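Local coordinates for sialidase domain-containing protein (Dyadobacter fermentans, PDB 5HX0) that is of unknown function, though its BNR-repeat, six-bladed beta-propeller fold suggests a sialidase-like, glycan-directed role, at residues E70-A78 against G123-Q131; T136-F146 against A165-T176. All coordinates share one frame; numbering follows the deposited sequence.

Interaction 1. Residues E70-A78 against G123-Q131. With ACT (acetate ion), chain D.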
loop_
_atom_site.group_PDB
_atom_site.type_symbol
_atom_site.label_atom_id
_atom_site.label_comp_id
_atom_site.label_asym_id
_atom_site.label_seq_id
_atom_site.Cartn_x
_atom_site.Cartn_y
_atom_site.Cartn_z
ATOM N N GLU A 70 -0.396 0.798 25.624
ATOM C CA GLU A 70 -0.300 1.494 24.350
ATOM C C GLU A 70 -1.681 1.637 23.727
ATOM O O GLU A 70 -2.397 0.651 23.548
ATOM C CB GLU A 70 0.635 0.742 23.402
ATOM C CG GLU A 70 0.864 1.473 22.081
ATOM C CD GLU A 70 1.969 0.797 21.277
ATOM O OE1 GLU A 70 1.674 -0.175 20.550
ATOM O OE2 GLU A 70 3.136 1.220 21.403
ATOM N N ILE A 71 -2.050 2.872 23.396
ATOM C CA ILE A 71 -3.271 3.158 22.664
ATOM C C ILE A 71 -2.952 3.098 21.176
ATOM O O ILE A 71 -2.016 3.755 20.705
ATOM C CB ILE A 71 -3.813 4.544 23.057
ATOM C CG1 ILE A 71 -4.013 4.622 24.577
ATOM C CG2 ILE A 71 -5.107 4.872 22.288
ATOM C CD1 ILE A 71 -4.016 6.054 25.094
ATOM N N VAL A 72 -3.716 2.309 20.431
ATOM C CA VAL A 72 -3.493 2.134 18.997
ATOM C C VAL A 72 -4.729 2.648 18.277
ATOM O O VAL A 72 -5.826 2.112 18.472
ATOM C CB VAL A 72 -3.240 0.663 18.632
ATOM C CG1 VAL A 72 -2.927 0.559 17.111
ATOM C CG2 VAL A 72 -2.116 0.093 19.470
ATOM N N LEU A 73 -4.565 3.661 17.429
ATOM C CA LEU A 73 -5.691 4.200 16.670
ATOM C C LEU A 73 -5.459 3.970 15.180
ATOM O O LEU A 73 -4.454 4.434 14.623
ATOM C CB LEU A 73 -5.911 5.689 16.977
ATOM C CG LEU A 73 -7.048 6.415 16.230
ATOM C CD1 LEU A 73 -7.530 7.625 17.054
ATOM C CD2 LEU A 73 -6.643 6.896 14.841
ATOM N N ALA A 74 -6.407 3.280 14.542
ATOM C CA ALA A 74 -6.348 2.966 13.112
ATOM C C ALA A 74 -7.217 3.954 12.359
ATOM O O ALA A 74 -8.265 4.366 12.864
ATOM C CB ALA A 74 -6.855 1.549 12.840
ATOM N N PHE A 75 -6.785 4.336 11.156
ATOM C CA PHE A 75 -7.621 5.193 10.329
ATOM C C PHE A 75 -7.281 4.975 8.863
ATOM O O PHE A 75 -6.288 4.330 8.506
ATOM C CB PHE A 75 -7.498 6.692 10.712
ATOM C CG PHE A 75 -6.097 7.260 10.581
ATOM C CD1 PHE A 75 -5.146 7.026 11.570
ATOM C CD2 PHE A 75 -5.751 8.056 9.502
ATOM C CE1 PHE A 75 -3.869 7.554 11.488
ATOM C CE2 PHE A 75 -4.470 8.599 9.408
ATOM C CZ PHE A 75 -3.532 8.354 10.397
ATOM N N ARG A 76 -8.170 5.475 8.015
ATOM C CA ARG A 76 -7.975 5.470 6.571
ATOM C C ARG A 76 -7.182 6.706 6.186
ATOM O O ARG A 76 -7.573 7.828 6.528
ATOM C CB ARG A 76 -9.328 5.485 5.846
ATOM C CG ARG A 76 -9.225 5.556 4.296
ATOM C CD ARG A 76 -10.627 5.793 3.695
ATOM N NE ARG A 76 -10.653 5.746 2.219
ATOM C CZ ARG A 76 -10.441 6.798 1.428
ATOM N NH1 ARG A 76 -10.155 7.998 1.948
ATOM N NH2 ARG A 76 -10.507 6.653 0.106
ATOM N N ARG A 77 -6.092 6.507 5.445
ATOM C CA ARG A 77 -5.323 7.621 4.902
ATOM C C ARG A 77 -5.250 7.510 3.387
ATOM O O ARG A 77 -4.932 6.444 2.848
ATOM C CB ARG A 77 -3.915 7.695 5.504
ATOM C CG ARG A 77 -3.234 9.018 5.141
ATOM C CD ARG A 77 -1.908 9.210 5.880
ATOM N NE ARG A 77 -0.871 8.343 5.317
ATOM C CZ ARG A 77 0.433 8.503 5.519
ATOM N NH1 ARG A 77 1.306 7.651 4.961
ATOM N NH2 ARG A 77 0.862 9.514 6.267
ATOM N N ALA A 78 -5.559 8.608 2.710
ATOM C CA ALA A 78 -5.540 8.689 1.257
ATOM C C ALA A 78 -5.035 10.072 0.873
ATOM O O ALA A 78 -5.077 11.001 1.691
ATOM C CB ALA A 78 -6.941 8.449 0.669
ATOM N N GLY A 123 -8.304 0.303 -3.036
ATOM C CA GLY A 123 -8.302 1.149 -1.847
ATOM C C GLY A 123 -9.121 0.549 -0.714
ATOM O O GLY A 123 -10.115 -0.152 -0.941
ATOM N N SER A 124 -8.675 0.801 0.522
ATOM C CA SER A 124 -9.289 0.217 1.712
ATOM C C SER A 124 -9.980 1.280 2.560
ATOM O O SER A 124 -9.563 2.441 2.586
ATOM C CB SER A 124 -8.237 -0.514 2.539
ATOM O OG SER A 124 -7.670 -1.559 1.772
ATOM N N GLN A 125 -11.023 0.877 3.284
ATOM C CA GLN A 125 -11.887 1.828 3.988
ATOM C C GLN A 125 -11.936 1.563 5.490
ATOM O O GLN A 125 -11.612 0.469 5.958
ATOM C CB GLN A 125 -13.318 1.734 3.464
ATOM C CG GLN A 125 -13.419 1.931 1.952
ATOM C CD GLN A 125 -12.997 3.319 1.562
ATOM O OE1 GLN A 125 -11.958 3.510 0.938
ATOM N NE2 GLN A 125 -13.795 4.313 1.947
ATOM N N ASP A 126 -12.402 2.576 6.226
ATOM C CA ASP A 126 -12.942 2.457 7.583
ATOM C C ASP A 126 -12.396 1.279 8.397
ATOM O O ASP A 126 -13.133 0.318 8.658
ATOM C CB ASP A 126 -14.467 2.316 7.528
ATOM C CG ASP A 126 -15.143 3.436 6.748
ATOM O OD1 ASP A 126 -14.505 4.035 5.862
ATOM O OD2 ASP A 126 -16.337 3.714 7.017
ATOM N N PRO A 127 -11.138 1.298 8.823
ATOM C CA PRO A 127 -10.643 0.186 9.653
ATOM C C PRO A 127 -11.374 0.165 10.984
ATOM O O PRO A 127 -11.416 1.166 11.698
ATOM C CB PRO A 127 -9.156 0.514 9.845
ATOM C CG PRO A 127 -9.131 2.080 9.765
ATOM C CD PRO A 127 -10.201 2.442 8.761
ATOM N N CYS A 128 -11.931 -0.989 11.332
ATOM C CA CYS A 128 -12.654 -1.144 12.585
ATOM C C CYS A 128 -11.930 -2.169 13.456
ATOM O O CYS A 128 -11.967 -3.362 13.164
ATOM C CB CYS A 128 -14.100 -1.562 12.286
ATOM S SG CYS A 128 -14.998 -0.142 11.615
ATOM N N LEU A 129 -11.285 -1.699 14.516
ATOM C CA LEU A 129 -10.514 -2.541 15.425
ATOM C C LEU A 129 -11.405 -3.168 16.500
ATOM O O LEU A 129 -12.282 -2.507 17.073
ATOM C CB LEU A 129 -9.415 -1.710 16.097
ATOM C CG LEU A 129 -8.356 -1.041 15.212
ATOM C CD1 LEU A 129 -7.375 -0.180 16.050
ATOM C CD2 LEU A 129 -7.581 -2.106 14.438
ATOM N N LEU A 130 -11.168 -4.449 16.785
ATOM C CA LEU A 130 -11.710 -5.105 17.980
ATOM C C LEU A 130 -10.552 -5.765 18.716
ATOM O O LEU A 130 -9.815 -6.551 18.116
ATOM C CB LEU A 130 -12.753 -6.173 17.642
ATOM C CG LEU A 130 -13.279 -6.942 18.883
ATOM C CD1 LEU A 130 -14.102 -6.014 19.812
ATOM C CD2 LEU A 130 -14.114 -8.152 18.473
ATOM N N GLN A 131 -10.381 -5.458 19.998
ATOM C CA GLN A 131 -9.387 -6.150 20.811
ATOM C C GLN A 131 -10.098 -7.145 21.722
ATOM O O GLN A 131 -10.935 -6.742 22.531
ATOM C CB GLN A 131 -8.560 -5.178 21.647
ATOM C CG GLN A 131 -7.527 -5.898 22.521
ATOM C CD GLN A 131 -6.644 -4.934 23.267
ATOM O OE1 GLN A 131 -5.433 -4.924 23.074
ATOM N NE2 GLN A 131 -7.251 -4.089 24.096
HETATM C C ACT D . -17.136 5.550 3.979
HETATM O O ACT D . -16.329 4.647 3.630
HETATM O OXT ACT D . -17.373 5.672 5.220
HETATM C CH3 ACT D . -17.789 6.428 2.950
HETATM O O HOH W 1 -10.774 3.869 -1.393
#
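The ring of Pro127 lies against the backbone of the facing strand at Ala74, Phe75 and Arg76: its CG comes 3.5 Å from Phe75 CA, while CD sits beside the amide nitrogen of Arg76. Its neighbour along the row is Ala74, whose methyl fits between the proline and Leu129, with Ala74 CB 3.9 Å from Pro127 CG and 3.7 Å from Leu129 CD1. That same leucine methyl also touches the carbonyl oxygen of Val72. Phe75 points its ring the other way, onto Tyr51, so it offers Pro127 mainly its main chain. The two segments run roughly antiparallel but share no backbone hydrogen bond, because they belong to adjacent blades of a beta-propeller: 71-79 is the second strand of one blade, 123-131 the first strand of the next. Ser62, on the first strand of the former blade, helps tie them by bonding Pro127 O and Leu129 N. Strand 123-131 is interrupted around Asp126, which has positive phi; its buried amide nitrogen has no polar partner in the model.

The polar end belongs to Arg76. Its chain, extended from CG to NE, runs alongside Gln125 in the same direction, and NE donates to Gln125 OE1 at 2.9 Å (155° at the hydrogen), arriving above the carbonyl plane rather than on a lone pair. The guanidinium and amide planes are turned 63° against each other. A water at the guanidinium edge accepts from Arg76 NH2 at 3.2 Å and donates to Gln125 OE1 at 2.6 Å, so the amide oxygen is gripped twice. A bend at chi2 (-64°) folds Gln125 back toward the arginine, and its NE2 donates to an acetate oxygen, O, at 3.1 Å.

Interaction 2. Residues T136-F146 against A165-T176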
loop_
_atom_site.group_PDB
_atom_site.type_symbol
_atom_site.label_atom_id
_atom_site.label_comp_id
_atom_site.label_asym_id
_atom_site.label_seq_id
_atom_site.Cartn_x
_atom_site.Cartn_y
_atom_site.Cartn_z
ATOM N N THR A 136 -5.877 -10.711 21.197
ATOM C CA THR A 136 -6.066 -10.743 19.749
ATOM C C THR A 136 -6.693 -9.444 19.257
ATOM O O THR A 136 -7.585 -8.890 19.904
ATOM C CB THR A 136 -6.969 -11.917 19.382
ATOM O OG1 THR A 136 -6.362 -13.136 19.842
ATOM C CG2 THR A 136 -7.203 -11.982 17.872
ATOM N N ILE A 137 -6.244 -8.955 18.102
ATOM C CA ILE A 137 -6.846 -7.765 17.495
ATOM C C ILE A 137 -7.369 -8.123 16.118
ATOM O O ILE A 137 -6.640 -8.702 15.305
ATOM C CB ILE A 137 -5.855 -6.591 17.404
ATOM C CG1 ILE A 137 -5.327 -6.217 18.794
ATOM C CG2 ILE A 137 -6.527 -5.361 16.722
ATOM C CD1 ILE A 137 -4.074 -5.322 18.746
ATOM N N LEU A 138 -8.636 -7.792 15.869
ATOM C CA LEU A 138 -9.245 -7.886 14.549
ATOM C C LEU A 138 -9.339 -6.487 13.964
ATOM O O LEU A 138 -9.646 -5.537 14.685
ATOM C CB LEU A 138 -10.646 -8.483 14.625
ATOM C CG LEU A 138 -10.817 -9.844 15.306
ATOM C CD1 LEU A 138 -12.289 -10.232 15.321
ATOM C CD2 LEU A 138 -10.026 -10.868 14.541
ATOM N N CYS A 139 -9.087 -6.364 12.657
ATOM C CA CYS A 139 -9.225 -5.081 11.963
ATOM C C CYS A 139 -10.084 -5.317 10.722
ATOM O O CYS A 139 -9.589 -5.801 9.701
ATOM C CB CYS A 139 -7.859 -4.485 11.601
ATOM S SG CYS A 139 -7.996 -2.877 10.778
ATOM N N ALA A 140 -11.366 -4.976 10.813
ATOM C CA ALA A 140 -12.279 -5.134 9.690
ATOM C C ALA A 140 -12.138 -3.963 8.728
ATOM O O ALA A 140 -11.852 -2.823 9.126
ATOM C CB ALA A 140 -13.724 -5.232 10.182
ATOM N N SER A 141 -12.317 -4.252 7.445
ATOM C CA SER A 141 -12.251 -3.194 6.436
ATOM C C SER A 141 -13.144 -3.601 5.266
ATOM O O SER A 141 -13.842 -4.623 5.319
ATOM C CB SER A 141 -10.791 -2.959 6.015
ATOM O OG SER A 141 -10.693 -1.907 5.066
ATOM N N TYR A 142 -13.102 -2.805 4.200
ATOM C CA TYR A 142 -13.739 -3.135 2.930
ATOM C C TYR A 142 -13.090 -2.267 1.863
ATOM O O TYR A 142 -12.363 -1.324 2.177
ATOM C CB TYR A 142 -15.260 -2.953 2.968
ATOM C CG TYR A 142 -15.779 -1.612 3.488
ATOM C CD1 TYR A 142 -16.048 -0.574 2.606
ATOM C CD2 TYR A 142 -16.055 -1.417 4.848
ATOM C CE1 TYR A 142 -16.562 0.634 3.046
ATOM C CE2 TYR A 142 -16.566 -0.189 5.303
ATOM C CZ TYR A 142 -16.807 0.825 4.383
ATOM O OH TYR A 142 -17.308 2.050 4.778
ATOM N N GLY A 143 -13.317 -2.619 0.588
ATOM C CA GLY A 143 -12.487 -2.096 -0.480
ATOM C C GLY A 143 -13.236 -1.646 -1.723
ATOM O O GLY A 143 -14.407 -1.999 -1.956
ATOM N N TRP A 144 -12.497 -0.887 -2.552
ATOM C CA TRP A 144 -12.944 -0.349 -3.833
ATOM C C TRP A 144 -11.898 -0.653 -4.891
ATOM O O TRP A 144 -10.714 -0.356 -4.689
ATOM C CB TRP A 144 -13.126 1.178 -3.766
ATOM C CG TRP A 144 -14.262 1.604 -2.912
ATOM C CD1 TRP A 144 -14.204 2.055 -1.621
ATOM C CD2 TRP A 144 -15.649 1.617 -3.290
ATOM N NE1 TRP A 144 -15.482 2.350 -1.174
ATOM C CE2 TRP A 144 -16.379 2.089 -2.181
ATOM C CE3 TRP A 144 -16.338 1.266 -4.458
ATOM C CZ2 TRP A 144 -17.773 2.236 -2.210
ATOM C CZ3 TRP A 144 -17.712 1.411 -4.490
ATOM C CH2 TRP A 144 -18.419 1.890 -3.373
ATOM N N ALA A 145 -12.325 -1.189 -6.031
ATOM C CA ALA A 145 -11.400 -1.446 -7.126
ATOM C C ALA A 145 -11.605 -0.426 -8.239
ATOM O O ALA A 145 -12.675 0.173 -8.373
ATOM C CB ALA A 145 -11.576 -2.883 -7.655
ATOM N N PHE A 146 -10.568 -0.227 -9.052
ATOM C CA PHE A 146 -10.609 0.798 -10.091
ATOM C C PHE A 146 -10.323 0.121 -11.418
ATOM O O PHE A 146 -9.191 -0.275 -11.685
ATOM C CB PHE A 146 -9.628 1.932 -9.774
ATOM C CG PHE A 146 -10.017 2.690 -8.522
ATOM C CD1 PHE A 146 -9.767 2.153 -7.268
ATOM C CD2 PHE A 146 -10.708 3.885 -8.609
ATOM C CE1 PHE A 146 -10.185 2.824 -6.095
ATOM C CE2 PHE A 146 -11.110 4.568 -7.457
ATOM C CZ PHE A 146 -10.841 4.028 -6.194
ATOM N N ALA A 165 -15.583 3.818 -8.948
ATOM C CA ALA A 165 -14.980 2.624 -8.378
ATOM C C ALA A 165 -16.033 1.534 -8.191
ATOM O O ALA A 165 -17.220 1.821 -8.024
ATOM C CB ALA A 165 -14.316 2.947 -7.033
ATOM N N VAL A 166 -15.590 0.279 -8.220
ATOM C CA VAL A 166 -16.472 -0.877 -8.087
ATOM C C VAL A 166 -16.213 -1.533 -6.738
ATOM O O VAL A 166 -15.070 -1.870 -6.407
ATOM C CB VAL A 166 -16.278 -1.876 -9.240
ATOM C CG1 VAL A 166 -17.231 -3.064 -9.087
ATOM C CG2 VAL A 166 -16.492 -1.172 -10.575
ATOM N N PHE A 167 -17.283 -1.734 -5.981
ATOM C CA PHE A 167 -17.193 -2.171 -4.592
ATOM C C PHE A 167 -16.588 -3.572 -4.480
ATOM O O PHE A 167 -16.904 -4.471 -5.268
ATOM C CB PHE A 167 -18.603 -2.135 -3.988
ATOM C CG PHE A 167 -18.640 -2.216 -2.485
ATOM C CD1 PHE A 167 -17.683 -1.596 -1.725
ATOM C CD2 PHE A 167 -19.682 -2.877 -1.843
ATOM C CE1 PHE A 167 -17.731 -1.667 -0.324
ATOM C CE2 PHE A 167 -19.741 -2.956 -0.464
ATOM C CZ PHE A 167 -18.760 -2.350 0.295
ATOM N N LEU A 168 -15.705 -3.770 -3.495
ATOM C CA LEU A 168 -15.158 -5.109 -3.248
ATOM C C LEU A 168 -15.732 -5.792 -2.017
ATOM O O LEU A 168 -15.470 -6.991 -1.817
ATOM C CB LEU A 168 -13.632 -5.063 -3.091
ATOM C CG LEU A 168 -12.802 -4.634 -4.297
ATOM C CD1 LEU A 168 -11.351 -4.358 -3.852
ATOM C CD2 LEU A 168 -12.863 -5.730 -5.369
ATOM N N GLY A 169 -16.456 -5.073 -1.173
ATOM C CA GLY A 169 -16.917 -5.694 0.050
ATOM C C GLY A 169 -15.785 -5.912 1.044
ATOM O O GLY A 169 -14.689 -5.357 0.923
ATOM N N GLY A 170 -16.062 -6.768 2.032
ATOM C CA GLY A 170 -15.270 -6.792 3.237
ATOM C C GLY A 170 -14.018 -7.663 3.189
ATOM O O GLY A 170 -13.867 -8.570 2.364
ATOM N N TYR A 171 -13.101 -7.353 4.105
ATOM C CA TYR A 171 -11.970 -8.212 4.426
ATOM C C TYR A 171 -11.513 -7.834 5.828
ATOM O O TYR A 171 -11.716 -6.703 6.267
ATOM C CB TYR A 171 -10.817 -8.081 3.422
ATOM C CG TYR A 171 -10.532 -6.712 2.805
ATOM C CD1 TYR A 171 -9.706 -5.780 3.441
ATOM C CD2 TYR A 171 -11.025 -6.399 1.552
ATOM C CE1 TYR A 171 -9.407 -4.548 2.841
ATOM C CE2 TYR A 171 -10.750 -5.186 0.947
ATOM C CZ TYR A 171 -9.946 -4.269 1.586
ATOM O OH TYR A 171 -9.680 -3.087 0.931
ATOM N N VAL A 172 -10.945 -8.797 6.540
ATOM C CA VAL A 172 -10.567 -8.627 7.942
ATOM C C VAL A 172 -9.125 -9.078 8.106
ATOM O O VAL A 172 -8.753 -10.163 7.642
ATOM C CB VAL A 172 -11.488 -9.438 8.880
ATOM C CG1 VAL A 172 -11.136 -9.185 10.339
ATOM C CG2 VAL A 172 -12.944 -9.101 8.614
ATOM N N LEU A 173 -8.313 -8.246 8.746
ATOM C CA LEU A 173 -6.972 -8.630 9.160
ATOM C C LEU A 173 -6.976 -8.979 10.643
ATOM O O LEU A 173 -7.777 -8.468 11.426
ATOM C CB LEU A 173 -5.984 -7.496 8.894
ATOM C CG LEU A 173 -6.258 -7.066 7.461
ATOM C CD1 LEU A 173 -6.037 -5.614 7.307
ATOM C CD2 LEU A 173 -5.445 -7.877 6.488
ATOM N N ARG A 174 -6.022 -9.812 11.030
ATOM C CA ARG A 174 -5.960 -10.348 12.380
ATOM C C ARG A 174 -4.524 -10.293 12.883
ATOM O O ARG A 174 -3.589 -10.625 12.150
ATOM C CB ARG A 174 -6.463 -11.795 12.352
ATOM C CG ARG A 174 -7.135 -12.280 13.550
ATOM C CD ARG A 174 -7.912 -13.569 13.221
ATOM N NE ARG A 174 -8.387 -14.168 14.453
ATOM C CZ ARG A 174 -7.656 -14.997 15.185
ATOM N NH1 ARG A 174 -6.431 -15.335 14.780
ATOM N NH2 ARG A 174 -8.148 -15.496 16.311
ATOM N N SER A 175 -4.344 -9.889 14.135
ATOM C CA SER A 175 -3.026 -9.895 14.748
ATOM C C SER A 175 -3.089 -10.616 16.081
ATOM O O SER A 175 -3.972 -10.347 16.903
ATOM C CB SER A 175 -2.484 -8.488 14.951
ATOM O OG SER A 175 -1.238 -8.528 15.633
ATOM N N THR A 176 -2.140 -11.529 16.292
ATOM C CA THR A 176 -1.977 -12.191 17.578
ATOM C C THR A 176 -0.694 -11.757 18.280
ATOM O O THR A 176 -0.293 -12.381 19.273
ATOM C CB THR A 176 -2.004 -13.715 17.396
ATOM O OG1 THR A 176 -1.002 -14.087 16.451
ATOM C CG2 THR A 176 -3.362 -14.173 16.867
#
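Phe167 packs between Tyr142 and Trp144 in an aromatic cluster on two antiparallel strands in the middle of a propeller blade. Starting at the root, Phe167 CB lies 3.7 Å from Trp144 CZ3. With CG anti to the backbone N (chi1 -165°), the ring runs forward along its own strand, one face over Gly169 N, and passes beside Trp144 and Tyr142: CD1 sits over one face of the indole, toward its rim, and 3.3 Å from Gly143 O. Further out, CE1 reaches Tyr142 CD1 at 3.6 Å, the tyrosine carbon lying at the phenylalanine edge, and CZ at the tip touches the same atom more loosely. Both ring pairs are oblique, the Phe167 and Trp144 planes 44° apart. Tyr207 adds a further ring, edge-to-face with Phe167.

The cluster sits at a beta bulge, where Leu168 and Gly169 together stand opposite Gly143. Leu168 N donates to Gly143 O at 2.7 Å, whereas Gly143 N makes a longer, more bent bond to Gly169 O; Gly169 has positive phi. Away from the bulge, regular paired bonds join Ile137 with Ser175, Cys139 with Leu173, and Ala145 with Val166.

On the face opposite the cluster, one face of the Tyr171 ring lies against the backbone of Ser141 and Tyr142, bringing its OH 3.3 Å from Gly143 CA; that hydroxyl bonds Ser124. Near one end, Ala165 CB makes a CH-pi contact over the Phe146 ring. At the other, Arg174 runs alongside Leu138, its NE donating to Lys245 O, and lays one guanidinium face against Thr136 CG2, which is 4.0 Å from Arg174 NH2.

Strand 123-131 connects the two contacts: its one side meets the preceding blade in interaction 1, and it pairs with strand 137-145 of interaction 2 within its own blade. The centres of the two contacts are about 10 Å apart. Two probable hydrogen bonds, both 2.7 Å, cross between them, Ser124 OG to Tyr171 OH and Gln125 O to Ser141 OG, while Gln125 CD packs 3.6 Å from Trp144 CD1. Gln125 thus lies between the arginine of interaction 1 and the aromatic cluster of interaction 2. The nearest atoms of the acetate and of a tetraethylene glycol are about 3 Å and about 4 Å from the Tyr142 side chain; both, though probably from crystallisation, may mark a pocket.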